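PDB 3GRH: acyl-CoA thioester hydrolase ybgC from Escherichia coli K-12, which is a putative thioesterase of the outer membrane that belongs to the pectinesterase family yet neither binds pectin nor shows pectinesterase activity. Local coordinates for residues V289-E294 with A323-F328. Numbering follows the deposited sequence.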
loop_
_atom_site.group_PDB
_atom_site.type_symbol
_atom_site.label_atom_id
_atom_site.label_comp_id
_atom_site.label_asym_id
_atom_site.label_seq_id
_atom_site.Cartn_x
_atom_site.Cartn_y
_atom_site.Cartn_z
ATOM N N VAL A 289 6.096 -1.160 -5.623
ATOM C CA VAL A 289 7.412 -1.604 -5.205
ATOM C C VAL A 289 7.701 -1.037 -3.838
ATOM O O VAL A 289 7.563 0.165 -3.681
ATOM C CB VAL A 289 8.473 -1.209 -6.206
ATOM C CG1 VAL A 289 9.877 -1.507 -5.620
ATOM C CG2 VAL A 289 8.323 -1.883 -7.592
ATOM N N PHE A 290 8.034 -1.888 -2.879
ATOM C CA PHE A 290 8.403 -1.502 -1.507
ATOM C C PHE A 290 9.860 -1.773 -1.394
ATOM O O PHE A 290 10.263 -2.915 -1.517
ATOM C CB PHE A 290 7.671 -2.398 -0.514
ATOM C CG PHE A 290 6.198 -2.252 -0.538
ATOM C CD1 PHE A 290 5.621 -1.269 0.248
ATOM C CD2 PHE A 290 5.390 -3.090 -1.280
ATOM C CE1 PHE A 290 4.273 -1.105 0.287
ATOM C CE2 PHE A 290 4.011 -2.895 -1.237
ATOM C CZ PHE A 290 3.484 -1.866 -0.466
ATOM N N ASP A 291 10.673 -0.764 -1.139
ATOM C CA ASP A 291 12.126 -0.927 -0.984
ATOM C C ASP A 291 12.518 -0.418 0.409
ATOM O O ASP A 291 12.103 0.684 0.820
ATOM C CB ASP A 291 12.874 -0.254 -2.083
ATOM C CG ASP A 291 14.359 -0.669 -2.165
ATOM O OD1 ASP A 291 15.026 -0.199 -3.118
ATOM O OD2 ASP A 291 14.888 -1.451 -1.330
ATOM N N ASN A 292 13.306 -1.193 1.154
ATOM C CA ASN A 292 13.691 -0.810 2.476
ATOM C C ASN A 292 12.578 -0.318 3.370
ATOM O O ASN A 292 12.707 0.704 4.071
ATOM C CB ASN A 292 14.781 0.194 2.356
ATOM C CG ASN A 292 16.019 -0.435 1.758
ATOM O OD1 ASN A 292 16.683 -1.229 2.435
ATOM N ND2 ASN A 292 16.344 -0.115 0.502
ATOM N N THR A 293 11.504 -1.076 3.338
ATOM C CA THR A 293 10.332 -0.814 4.134
ATOM C C THR A 293 10.256 -1.856 5.213
ATOM O O THR A 293 10.562 -3.029 5.016
ATOM C CB THR A 293 9.096 -0.712 3.235
ATOM O OG1 THR A 293 9.259 0.490 2.471
ATOM C CG2 THR A 293 7.822 -0.623 4.057
ATOM N N GLU A 294 9.833 -1.450 6.398
ATOM C CA GLU A 294 9.557 -2.379 7.484
ATOM C C GLU A 294 8.088 -2.607 7.606
ATOM O O GLU A 294 7.265 -1.675 7.611
ATOM C CB GLU A 294 10.066 -1.815 8.810
ATOM C CG GLU A 294 9.793 -2.746 9.981
ATOM C CD GLU A 294 10.371 -2.324 11.331
ATOM O OE1 GLU A 294 11.140 -1.336 11.470
ATOM O OE2 GLU A 294 10.012 -3.010 12.309
ATOM N N ALA A 323 8.280 -6.639 -2.788
ATOM C CA ALA A 323 8.956 -6.156 -1.579
ATOM C C ALA A 323 10.396 -6.584 -1.735
ATOM O O ALA A 323 10.677 -7.778 -1.910
ATOM C CB ALA A 323 8.323 -6.816 -0.384
ATOM N N VAL A 324 11.295 -5.615 -1.726
ATOM C CA VAL A 324 12.754 -5.825 -1.927
ATOM C C VAL A 324 13.519 -5.192 -0.819
ATOM O O VAL A 324 13.216 -4.091 -0.388
ATOM C CB VAL A 324 13.160 -5.364 -3.376
ATOM C CG1 VAL A 324 12.830 -3.948 -3.594
ATOM C CG2 VAL A 324 14.613 -5.627 -3.621
ATOM N N ASN A 325 14.468 -5.883 -0.236
ATOM C CA ASN A 325 15.385 -5.342 0.719
ATOM C C ASN A 325 14.585 -4.749 1.928
ATOM O O ASN A 325 14.917 -3.665 2.483
ATOM C CB ASN A 325 16.237 -4.251 0.063
ATOM C CG ASN A 325 17.105 -4.746 -1.097
ATOM O OD1 ASN A 325 17.461 -3.989 -1.988
ATOM N ND2 ASN A 325 17.446 -5.976 -1.066
ATOM N N SER A 326 13.551 -5.480 2.314
ATOM C CA SER A 326 12.595 -5.040 3.319
ATOM C C SER A 326 12.716 -5.999 4.555
ATOM O O SER A 326 13.564 -6.871 4.589
ATOM C CB SER A 326 11.232 -4.963 2.681
ATOM O OG SER A 326 11.170 -3.795 1.828
ATOM N N ARG A 327 12.009 -5.635 5.624
ATOM C CA ARG A 327 12.098 -6.265 6.948
ATOM C C ARG A 327 10.672 -6.575 7.370
ATOM O O ARG A 327 9.796 -5.769 7.238
ATOM C CB ARG A 327 12.802 -5.370 7.964
ATOM C CG ARG A 327 14.200 -5.186 7.641
ATOM C CD ARG A 327 14.832 -4.272 8.692
ATOM N NE ARG A 327 14.430 -2.882 8.508
ATOM C CZ ARG A 327 14.236 -1.992 9.486
ATOM N NH1 ARG A 327 14.373 -2.329 10.752
ATOM N NH2 ARG A 327 13.928 -0.738 9.185
ATOM N N PHE A 328 10.441 -7.785 7.826
ATOM C CA PHE A 328 9.131 -8.241 8.237
ATOM C C PHE A 328 9.195 -8.773 9.679
ATOM O O PHE A 328 10.010 -9.610 9.988
ATOM C CB PHE A 328 8.658 -9.396 7.338
ATOM C CG PHE A 328 8.440 -8.997 5.910
ATOM C CD1 PHE A 328 7.224 -8.593 5.465
ATOM C CD2 PHE A 328 9.477 -8.922 5.039
ATOM C CE1 PHE A 328 7.009 -8.150 4.166
ATOM C CE2 PHE A 328 9.236 -8.493 3.743
ATOM C CZ PHE A 328 8.050 -8.131 3.293
#
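Ser326 turns its hydroxyl inward between two bends stacked on neighbouring coils: OG, anti to its own carbonyl carbon (chi1 -74°), accepts the backbone N-H of Thr293 at 3.1 Å and donates to Val324 O from above that carbonyl's plane. The same Val324 oxygen takes a longer bond from Asn292 N, so two donors grip it. Replacing Ser326 by an alanine removes that hydroxyl and would probably leave the Thr293 N-H without its acceptor and Val324 O with one donor fewer. Parallel pairing runs on through both flanks, Val324 N meeting Phe290 O at 2.9 Å in a nearly straight bond and Arg327 N reaching Thr293 O at 3.0 Å. On the inner face Phe290 CB lies 4.5 Å from Ala323 CB, and the Phe290 ring meets Phe295 edge-to-face. The outer side is looser. Glu294 crosses the Arg327 guanidinium with OE1 3.5 Å from NH1 but well out of its plane, a purely electrostatic pairing, while OE2 turns to Arg296 and Asn329. Asn292 and Asn325, both in left-handed backbone conformations, run side by side, their amide planes 36° apart. Such repeated bends are the stacked corners of successive coils in the right-handed parallel beta-helix of the pectinesterase family.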